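Local coordinates for microcin B17-processing protein McbB (Escherichia coli str. K-12 substr. MG1655, PDB 6GRH), which helps convert the inactive precursor of the antibiotic peptide microcin B17 (McbA) into its active form, at residues L94-F108 and I133-N147. Residues are numbered along the deposited sequence; the frame is centred on the assembly and turned at random. Where two conformers were deposited one is given.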
ATOM      1  N   LEU B  94      -3.119  31.799   3.341  1.00 39.53           N
ATOM      2  CA  LEU B  94      -3.328  31.266   4.702  1.00 37.54           C
ATOM      3  C   LEU B  94      -2.234  31.653   5.689  1.00 35.36           C
ATOM      4  O   LEU B  94      -2.519  31.932   6.841  1.00 34.36           O
ATOM      5  CB  LEU B  94      -3.477  29.735   4.681  1.00 36.32           C
ATOM      6  CG  LEU B  94      -3.915  29.109   6.011  1.00 36.59           C
ATOM      7  CD1 LEU B  94      -5.261  29.650   6.481  1.00 37.54           C
ATOM      8  CD2 LEU B  94      -3.955  27.589   5.886  1.00 36.28           C
ATOM      9  N   TRP B  95      -0.997  31.653   5.215  1.00 33.64           N
ATOM     10  CA  TRP B  95       0.140  32.104   5.985  1.00 34.02           C
ATOM     11  C   TRP B  95       0.634  33.375   5.320  1.00 35.66           C
ATOM     12  O   TRP B  95       0.953  33.382   4.134  1.00 36.35           O
ATOM     13  CB  TRP B  95       1.213  31.010   6.038  1.00 32.09           C
ATOM     14  CG  TRP B  95       0.621  29.759   6.542  1.00 31.00           C
ATOM     15  CD1 TRP B  95       0.136  29.538   7.801  1.00 31.29           C
ATOM     16  CD2 TRP B  95       0.343  28.584   5.798  1.00 29.79           C
ATOM     17  NE1 TRP B  95      -0.399  28.294   7.888  1.00 30.12           N
ATOM     18  CE2 TRP B  95      -0.286  27.683   6.669  1.00 29.77           C
ATOM     19  CE3 TRP B  95       0.591  28.191   4.478  1.00 29.25           C
ATOM     20  CZ2 TRP B  95      -0.669  26.398   6.265  1.00 29.62           C
ATOM     21  CZ3 TRP B  95       0.206  26.950   4.084  1.00 28.89           C
ATOM     22  CH2 TRP B  95      -0.417  26.058   4.967  1.00 29.28           C
ATOM     23  N   VAL B  96       0.678  34.441   6.097  1.00 37.34           N
ATOM     24  CA  VAL B  96       1.027  35.764   5.596  1.00 38.93           C
ATOM     25  C   VAL B  96       2.534  35.930   5.423  1.00 38.75           C
ATOM     26  O   VAL B  96       2.982  36.889   4.813  1.00 39.67           O
ATOM     27  CB  VAL B  96       0.492  36.879   6.504  1.00 40.85           C
ATOM     28  CG1 VAL B  96      -1.027  36.750   6.678  1.00 42.50           C
ATOM     29  CG2 VAL B  96       1.192  36.936   7.867  1.00 41.47           C
ATOM     30  N   ASN B  97       3.298  35.010   5.997  1.00 36.80           N
ATOM     31  CA  ASN B  97       4.726  35.054   5.971  1.00 36.61           C
ATOM     32  C   ASN B  97       5.302  33.659   6.230  1.00 33.85           C
ATOM     33  O   ASN B  97       4.639  32.845   6.862  1.00 31.71           O
ATOM     34  CB  ASN B  97       5.124  35.978   7.107  1.00 40.55           C
ATOM     35  CG  ASN B  97       6.598  36.104   7.250  1.00 42.95           C
ATOM     36  OD1 ASN B  97       7.131  36.001   8.356  1.00 44.18           O
ATOM     37  ND2 ASN B  97       7.289  36.271   6.111  1.00 44.09           N
ATOM     38  N   SER B  98       6.511  33.412   5.720  0.50 32.47           N
ATOM     39  CA  SER B  98       7.314  32.245   6.059  0.50 31.20           C
ATOM     40  C   SER B  98       8.643  32.629   6.732  0.50 30.86           C
ATOM     41  O   SER B  98       9.193  33.713   6.482  0.50 30.85           O
ATOM     42  CB  SER B  98       7.603  31.442   4.798  0.50 30.57           C
ATOM     43  OG  SER B  98       6.428  30.825   4.299  0.50 30.28           O
ATOM     44  N   VAL B  99       9.139  31.746   7.597  1.00 29.91           N
ATOM     45  CA  VAL B  99      10.485  31.855   8.150  1.00 30.18           C
ATOM     46  C   VAL B  99      11.161  30.511   7.947  1.00 28.99           C
ATOM     47  O   VAL B  99      10.509  29.487   7.986  1.00 28.74           O
ATOM     48  CB  VAL B  99      10.516  32.254   9.637  1.00 31.23           C
ATOM     49  CG1 VAL B  99       9.963  33.652   9.829  1.00 32.66           C
ATOM     50  CG2 VAL B  99       9.753  31.305  10.541  1.00 30.90           C
ATOM     51  N   ILE B 100      12.465  30.527   7.732  1.00 28.42           N
ATOM     52  CA  ILE B 100      13.257  29.314   7.662  1.00 27.71           C
ATOM     53  C   ILE B 100      14.152  29.270   8.892  1.00 27.97           C
ATOM     54  O   ILE B 100      14.899  30.216   9.151  1.00 28.35           O
ATOM     55  CB  ILE B 100      14.092  29.246   6.381  1.00 28.08           C
ATOM     56  CG1 ILE B 100      13.157  29.192   5.181  1.00 27.72           C
ATOM     57  CG2 ILE B 100      14.994  28.000   6.405  1.00 28.77           C
ATOM     58  CD1 ILE B 100      13.867  29.216   3.856  1.00 27.99           C
ATOM     59  N   ILE B 101      14.015  28.207   9.688  1.00 27.19           N
ATOM     60  CA  ILE B 101      14.850  27.982  10.867  1.00 28.31           C
ATOM     61  C   ILE B 101      15.761  26.815  10.521  1.00 28.17           C
ATOM     62  O   ILE B 101      15.287  25.754  10.037  1.00 26.48           O
ATOM     63  CB  ILE B 101      14.027  27.686  12.152  1.00 28.66           C
ATOM     64  CG1 ILE B 101      13.059  28.839  12.469  1.00 29.51           C
ATOM     65  CG2 ILE B 101      14.967  27.475  13.325  1.00 29.99           C
ATOM     66  CD1 ILE B 101      12.166  28.674  13.689  1.00 30.06           C
ATOM     67  N   SER B 102      17.061  26.982  10.719  1.00 29.00           N
ATOM     68  CA  SER B 102      17.987  25.931  10.271  1.00 29.50           C
ATOM     69  C   SER B 102      19.263  25.878  11.050  1.00 30.72           C
ATOM     70  O   SER B 102      19.691  26.883  11.624  1.00 31.78           O
ATOM     71  CB  SER B 102      18.325  26.135   8.781  1.00 29.20           C
ATOM     72  OG  SER B 102      18.986  25.009   8.236  1.00 29.24           O
ATOM     73  N   ASP B 103      19.878  24.701  11.045  1.00 30.90           N
ATOM     74  CA  ASP B 103      21.246  24.526  11.533  1.00 32.79           C
ATOM     75  C   ASP B 103      22.284  24.850  10.476  1.00 33.25           C
ATOM     76  O   ASP B 103      23.464  24.915  10.792  1.00 34.51           O
ATOM     77  CB  ASP B 103      21.460  23.114  12.123  1.00 33.41           C
ATOM     78  CG  ASP B 103      21.353  21.966  11.091  1.00 33.13           C
ATOM     79  OD1 ASP B 103      20.952  22.155   9.923  1.00 32.59           O
ATOM     80  OD2 ASP B 103      21.636  20.810  11.503  1.00 35.08           O
ATOM     81  N   VAL B 104      21.862  25.072   9.230  1.00 32.63           N
ATOM     82  CA  VAL B 104      22.763  25.559   8.165  1.00 33.72           C
ATOM     83  C   VAL B 104      22.188  26.840   7.530  1.00 33.70           C
ATOM     84  O   VAL B 104      21.947  26.873   6.333  1.00 32.73           O
ATOM     85  CB  VAL B 104      23.062  24.468   7.080  1.00 33.39           C
ATOM     86  CG1 VAL B 104      23.903  23.347   7.664  1.00 34.68           C
ATOM     87  CG2 VAL B 104      21.796  23.895   6.454  1.00 32.36           C
ATOM     88  N   PRO B 105      21.992  27.911   8.335  1.00 34.63           N
ATOM     89  CA  PRO B 105      21.386  29.126   7.775  1.00 34.81           C
ATOM     90  C   PRO B 105      22.153  29.732   6.613  1.00 35.60           C
ATOM     91  O   PRO B 105      21.539  30.343   5.754  1.00 34.26           O
ATOM     92  CB  PRO B 105      21.361  30.093   8.959  1.00 35.95           C
ATOM     93  CG  PRO B 105      22.465  29.625   9.852  1.00 36.98           C
ATOM     94  CD  PRO B 105      22.440  28.117   9.726  1.00 35.71           C
ATOM     95  N   HIS B 106      23.479  29.589   6.603  1.00 38.01           N
ATOM     96  CA  HIS B 106      24.310  30.029   5.460  1.00 40.15           C
ATOM     97  C   HIS B 106      23.896  29.458   4.075  1.00 38.40           C
ATOM     98  O   HIS B 106      24.046  30.141   3.076  1.00 37.28           O
ATOM     99  CB  HIS B 106      25.811  29.790   5.732  1.00 44.14           C
ATOM    100  CG  HIS B 106      26.143  28.381   6.130  1.00 47.38           C
ATOM    101  ND1 HIS B 106      25.798  27.845   7.358  1.00 48.19           N
ATOM    102  CD2 HIS B 106      26.784  27.395   5.457  1.00 49.37           C
ATOM    103  CE1 HIS B 106      26.224  26.598   7.428  1.00 49.72           C
ATOM    104  NE2 HIS B 106      26.827  26.301   6.287  1.00 50.40           N
ATOM    105  N   LEU B 107      23.326  28.248   4.025  1.00 37.23           N
ATOM    106  CA  LEU B 107      22.763  27.686   2.778  1.00 36.85           C
ATOM    107  C   LEU B 107      21.655  28.573   2.195  1.00 34.55           C
ATOM    108  O   LEU B 107      21.400  28.536   1.000  1.00 33.55           O
ATOM    109  CB  LEU B 107      22.229  26.250   2.995  1.00 38.03           C
ATOM    110  CG  LEU B 107      21.433  25.556   1.863  1.00 39.63           C
ATOM    111  CD1 LEU B 107      22.315  25.389   0.611  1.00 41.11           C
ATOM    112  CD2 LEU B 107      20.838  24.204   2.332  1.00 39.90           C
ATOM    113  N   PHE B 108      21.011  29.372   3.046  1.00 32.94           N
ATOM    114  CA  PHE B 108      19.894  30.218   2.651  1.00 31.63           C
ATOM    115  C   PHE B 108      20.221  31.698   2.656  1.00 32.29           C
ATOM    116  O   PHE B 108      19.307  32.503   2.599  1.00 31.26           O
ATOM    117  CB  PHE B 108      18.732  29.992   3.605  1.00 30.77           C
ATOM    118  CG  PHE B 108      18.272  28.583   3.652  1.00 29.46           C
ATOM    119  CD1 PHE B 108      18.651  27.754   4.685  1.00 29.81           C
ATOM    120  CD2 PHE B 108      17.477  28.080   2.643  1.00 28.92           C
ATOM    121  CE1 PHE B 108      18.202  26.435   4.739  1.00 29.13           C
ATOM    122  CE2 PHE B 108      17.022  26.768   2.687  1.00 28.04           C
ATOM    123  CZ  PHE B 108      17.396  25.944   3.738  1.00 28.40           C
ATOM    124  N   ILE B 133      14.103  33.170  19.949  1.00 62.69           N
ATOM    125  CA  ILE B 133      13.561  33.182  18.593  1.00 59.11           C
ATOM    126  C   ILE B 133      12.084  33.591  18.702  1.00 56.98           C
ATOM    127  O   ILE B 133      11.334  32.935  19.406  1.00 56.04           O
ATOM    128  CB  ILE B 133      13.670  31.776  17.930  1.00 58.47           C
ATOM    129  CG1 ILE B 133      15.120  31.268  17.877  1.00 58.33           C
ATOM    130  CG2 ILE B 133      13.087  31.788  16.519  1.00 57.06           C
ATOM    131  CD1 ILE B 133      15.246  29.792  17.494  1.00 57.45           C
ATOM    132  N   ASN B 134      11.676  34.674  18.044  1.00 56.09           N
ATOM    133  CA  ASN B 134      10.254  35.082  17.960  1.00 55.28           C
ATOM    134  C   ASN B 134       9.678  34.854  16.555  1.00 53.78           C
ATOM    135  O   ASN B 134      10.394  35.048  15.575  1.00 53.54           O
ATOM    136  CB  ASN B 134      10.115  36.564  18.292  1.00 56.65           C
ATOM    137  N   VAL B 135       8.396  34.461  16.470  1.00 51.96           N
ATOM    138  CA  VAL B 135       7.647  34.379  15.204  1.00 50.11           C
ATOM    139  C   VAL B 135       6.242  34.989  15.344  1.00 50.04           C
ATOM    140  O   VAL B 135       5.548  34.721  16.319  1.00 51.54           O
ATOM    141  CB  VAL B 135       7.505  32.904  14.723  1.00 49.67           C
ATOM    142  CG1 VAL B 135       6.733  32.827  13.419  1.00 48.70           C
ATOM    143  CG2 VAL B 135       8.871  32.253  14.553  1.00 49.50           C
ATOM    144  N   SER B 136       5.816  35.761  14.350  1.00 49.06           N
ATOM    145  CA  SER B 136       4.479  36.388  14.319  1.00 50.08           C
ATOM    146  C   SER B 136       3.299  35.440  14.035  1.00 49.30           C
ATOM    147  O   SER B 136       3.503  34.297  13.638  1.00 45.13           O
ATOM    148  CB  SER B 136       4.447  37.450  13.216  1.00 51.29           C
ATOM    149  OG  SER B 136       5.469  38.414  13.403  1.00 53.59           O
ATOM    150  N   ASP B 137       2.078  35.979  14.185  1.00 49.41           N
ATOM    151  CA  ASP B 137       0.812  35.317  13.786  1.00 48.24           C
ATOM    152  C   ASP B 137       0.781  34.860  12.312  1.00 43.98           C
ATOM    153  O   ASP B 137       1.306  35.528  11.412  1.00 42.00           O
ATOM    154  CB  ASP B 137      -0.412  36.242  14.029  1.00 50.81           C
ATOM    155  CG  ASP B 137      -0.811  36.354  15.524  1.00 54.05           C
ATOM    156  OD1 ASP B 137      -0.011  35.970  16.406  1.00 55.51           O
ATOM    157  OD2 ASP B 137      -1.939  36.831  15.822  1.00 55.56           O
ATOM    158  N   SER B 138       0.132  33.717  12.079  1.00 40.55           N
ATOM    159  CA  SER B 138      -0.104  33.215  10.738  1.00 37.84           C
ATOM    160  C   SER B 138       1.176  33.048   9.911  1.00 34.44           C
ATOM    161  O   SER B 138       1.199  33.390   8.741  1.00 33.60           O
ATOM    162  CB  SER B 138      -1.104  34.106   9.990  1.00 38.79           C
ATOM    163  OG  SER B 138      -2.266  34.270  10.763  1.00 41.85           O
ATOM    164  N   THR B 139       2.219  32.503  10.527  1.00 32.51           N
ATOM    165  CA  THR B 139       3.492  32.278   9.868  1.00 31.35           C
ATOM    166  C   THR B 139       3.694  30.795   9.614  1.00 30.54           C
ATOM    167  O   THR B 139       3.403  29.971  10.505  1.00 30.08           O
ATOM    168  CB  THR B 139       4.632  32.768  10.764  1.00 32.65           C
ATOM    169  OG1 THR B 139       4.462  34.166  11.001  1.00 34.00           O
ATOM    170  CG2 THR B 139       5.984  32.514  10.149  1.00 32.06           C
ATOM    171  N   LEU B 140       4.160  30.459   8.411  1.00 28.51           N
ATOM    172  CA  LEU B 140       4.656  29.110   8.109  1.00 27.97           C
ATOM    173  C   LEU B 140       6.118  29.011   8.554  1.00 28.22           C
ATOM    174  O   LEU B 140       6.967  29.789   8.117  1.00 29.41           O
ATOM    175  CB  LEU B 140       4.534  28.798   6.628  1.00 27.52           C
ATOM    176  CG  LEU B 140       5.029  27.438   6.099  1.00 27.50           C
ATOM    177  CD1 LEU B 140       4.233  26.295   6.697  1.00 27.88           C
ATOM    178  CD2 LEU B 140       4.946  27.412   4.591  1.00 27.41           C
ATOM    179  N   ILE B 141       6.410  28.078   9.443  1.00 26.99           N
ATOM    180  CA  ILE B 141       7.761  27.861   9.912  1.00 26.79           C
ATOM    181  C   ILE B 141       8.350  26.643   9.203  1.00 25.88           C
ATOM    182  O   ILE B 141       7.870  25.506   9.400  1.00 24.99           O
ATOM    183  CB  ILE B 141       7.800  27.660  11.449  1.00 27.36           C
ATOM    184  CG1 ILE B 141       7.172  28.862  12.157  1.00 28.50           C
ATOM    185  CG2 ILE B 141       9.222  27.382  11.909  1.00 27.59           C
ATOM    186  CD1 ILE B 141       7.079  28.737  13.664  1.00 29.46           C
ATOM    187  N   TRP B 142       9.386  26.877   8.397  1.00 25.08           N
ATOM    188  CA  TRP B 142      10.134  25.813   7.766  1.00 24.56           C
ATOM    189  C   TRP B 142      11.371  25.513   8.601  1.00 24.86           C
ATOM    190  O   TRP B 142      12.239  26.358   8.737  1.00 24.84           O
ATOM    191  CB  TRP B 142      10.551  26.192   6.333  1.00 24.63           C
ATOM    192  CG  TRP B 142      11.029  24.988   5.558  1.00 24.05           C
ATOM    193  CD1 TRP B 142      12.097  24.171   5.887  1.00 24.25           C
ATOM    194  CD2 TRP B 142      10.457  24.431   4.381  1.00 23.27           C
ATOM    195  NE1 TRP B 142      12.226  23.172   4.966  1.00 23.88           N
ATOM    196  CE2 TRP B 142      11.221  23.281   4.050  1.00 23.21           C
ATOM    197  CE3 TRP B 142       9.378  24.787   3.565  1.00 23.12           C
ATOM    198  CZ2 TRP B 142      10.941  22.480   2.938  1.00 22.68           C
ATOM    199  CZ3 TRP B 142       9.087  23.995   2.464  1.00 22.77           C
ATOM    200  CH2 TRP B 142       9.870  22.846   2.164  1.00 22.90           C
ATOM    201  N   LEU B 143      11.447  24.301   9.172  1.00 24.54           N
ATOM    202  CA  LEU B 143      12.616  23.880   9.932  1.00 25.10           C
ATOM    203  C   LEU B 143      13.439  22.906   9.104  1.00 24.56           C
ATOM    204  O   LEU B 143      12.961  21.827   8.801  1.00 23.72           O
ATOM    205  CB  LEU B 143      12.181  23.238  11.233  1.00 25.71           C
ATOM    206  CG  LEU B 143      13.225  22.587  12.134  1.00 26.76           C
ATOM    207  CD1 LEU B 143      14.305  23.564  12.587  1.00 27.78           C
ATOM    208  CD2 LEU B 143      12.505  21.969  13.338  1.00 27.70           C
ATOM    209  N   HIS B 144      14.666  23.283   8.752  1.00 25.07           N
ATOM    210  CA  HIS B 144      15.516  22.457   7.913  1.00 25.00           C
ATOM    211  C   HIS B 144      16.743  22.070   8.725  1.00 26.13           C
ATOM    212  O   HIS B 144      17.482  22.941   9.174  1.00 26.81           O
ATOM    213  CB  HIS B 144      15.913  23.189   6.635  1.00 24.88           C
ATOM    214  CG  HIS B 144      16.909  22.450   5.806  1.00 24.64           C
ATOM    215  ND1 HIS B 144      16.578  21.319   5.098  1.00 24.61           N
ATOM    216  CD2 HIS B 144      18.234  22.631   5.634  1.00 25.40           C
ATOM    217  CE1 HIS B 144      17.659  20.859   4.491  1.00 25.07           C
ATOM    218  NE2 HIS B 144      18.670  21.657   4.770  1.00 25.46           N
ATOM    219  N   LEU B 145      16.972  20.757   8.867  1.00 26.40           N
ATOM    220  CA  LEU B 145      18.103  20.220   9.624  1.00 28.47           C
ATOM    221  C   LEU B 145      18.991  19.286   8.796  1.00 29.54           C
ATOM    222  O   LEU B 145      18.502  18.275   8.270  1.00 28.57           O
ATOM    223  CB  LEU B 145      17.587  19.450  10.837  1.00 29.19           C
ATOM    224  CG  LEU B 145      16.798  20.284  11.847  1.00 30.24           C
ATOM    225  CD1 LEU B 145      16.250  19.410  12.963  1.00 30.85           C
ATOM    226  CD2 LEU B 145      17.672  21.387  12.419  1.00 31.32           C
ATOM    227  N   GLU B 146      20.272  19.630   8.662  1.00 30.94           N
ATOM    228  CA  GLU B 146      21.300  18.684   8.208  1.00 32.37           C
ATOM    229  C   GLU B 146      21.705  17.722   9.315  1.00 34.49           C
ATOM    230  O   GLU B 146      21.876  16.523   9.080  1.00 34.77           O
ATOM    231  CB  GLU B 146      22.545  19.406   7.672  1.00 33.66           C
ATOM    232  CG  GLU B 146      22.350  19.907   6.268  1.00 33.67           C
ATOM    233  CD  GLU B 146      23.610  20.311   5.517  1.00 34.60           C
ATOM    234  OE1 GLU B 146      24.754  19.984   5.914  1.00 36.71           O
ATOM    235  OE2 GLU B 146      23.407  20.938   4.468  1.00 34.35           O
ATOM    236  N   ASN B 147      21.869  18.238  10.523  1.00 35.68           N
ATOM    237  CA  ASN B 147      22.222  17.406  11.653  1.00 37.63           C
ATOM    238  C   ASN B 147      20.989  17.251  12.534  1.00 35.61           C
ATOM    239  O   ASN B 147      20.722  18.058  13.414  1.00 35.37           O
ATOM    240  CB  ASN B 147      23.414  17.997  12.368  1.00 41.00           C
ATOM    241  CG  ASN B 147      24.587  18.178  11.430  1.00 44.66           C
ATOM    242  OD1 ASN B 147      24.979  17.240  10.719  1.00 47.41           O
ATOM    243  ND2 ASN B 147      25.129  19.399  11.375  1.00 47.37           N
TER
HETATM  244  O   HOH W   1       7.482  35.933  11.741  1.00 50.20           O
HETATM  245  O   HOH W   2      21.499  20.374  14.106  1.00 40.40           O
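Strands 97-102 and 139-144 are parallel neighbours inside the mixed sheet of McbB, where V99 pairs with I141, I100 with W142 and I101 with L143. Strand 122-127 continues the sheet beyond 97-102, strand 167-174 runs alongside 139-144, and F160 of helix 150-160 packs on I141. The backbone bonds alternate in direction: V99 N gives to L140 O, W142 N to V99 O, then I101 N to W142 O at 2.7 Å. On the face that carries V99, I101, I141 and L143, V99 CG2 reaches V135 and I101 CD1 reaches I133. The extended I101 side chain also lays CD1 against I141 CG2 (3.7 Å), while its CG2 branch meets L143 CD1. The other face carries S98, I100, W142 and H144. Near W95, L140 CB approaches the indole obliquely by its rim (W95 CG to L140 CB 4.0 Å). L94 CD2 lies over a face of the same ring, near the rim, and F38 of the McbC chain packs on W95 and L94.

Around S102 and H144, polar side chains take over. S102 OG, set anti to the backbone N (chi1 -168°), donates to H144 O at 2.7 Å and accepts from V104 N, closing an ST turn. The H144 ring receives the edge of F108 toward its face in an offset edge-to-face pair, planes at 86°, and V104 CG2 lies at the imidazole edge. S171 OG is hydrogen-bonded to H144 ND1 and W142 NE1, and the E146 carboxylate, whose CD lies 3.7 Å from V104 CG1, forms a salt bridge with R239. D103, with CG between its backbone N and carbonyl carbon (chi1 66°), grips the outgoing chain like a fork: OD1 accepts from E146 N at 2.9 Å and OD2 from N147 N at 2.8 Å, both through syn lone pairs.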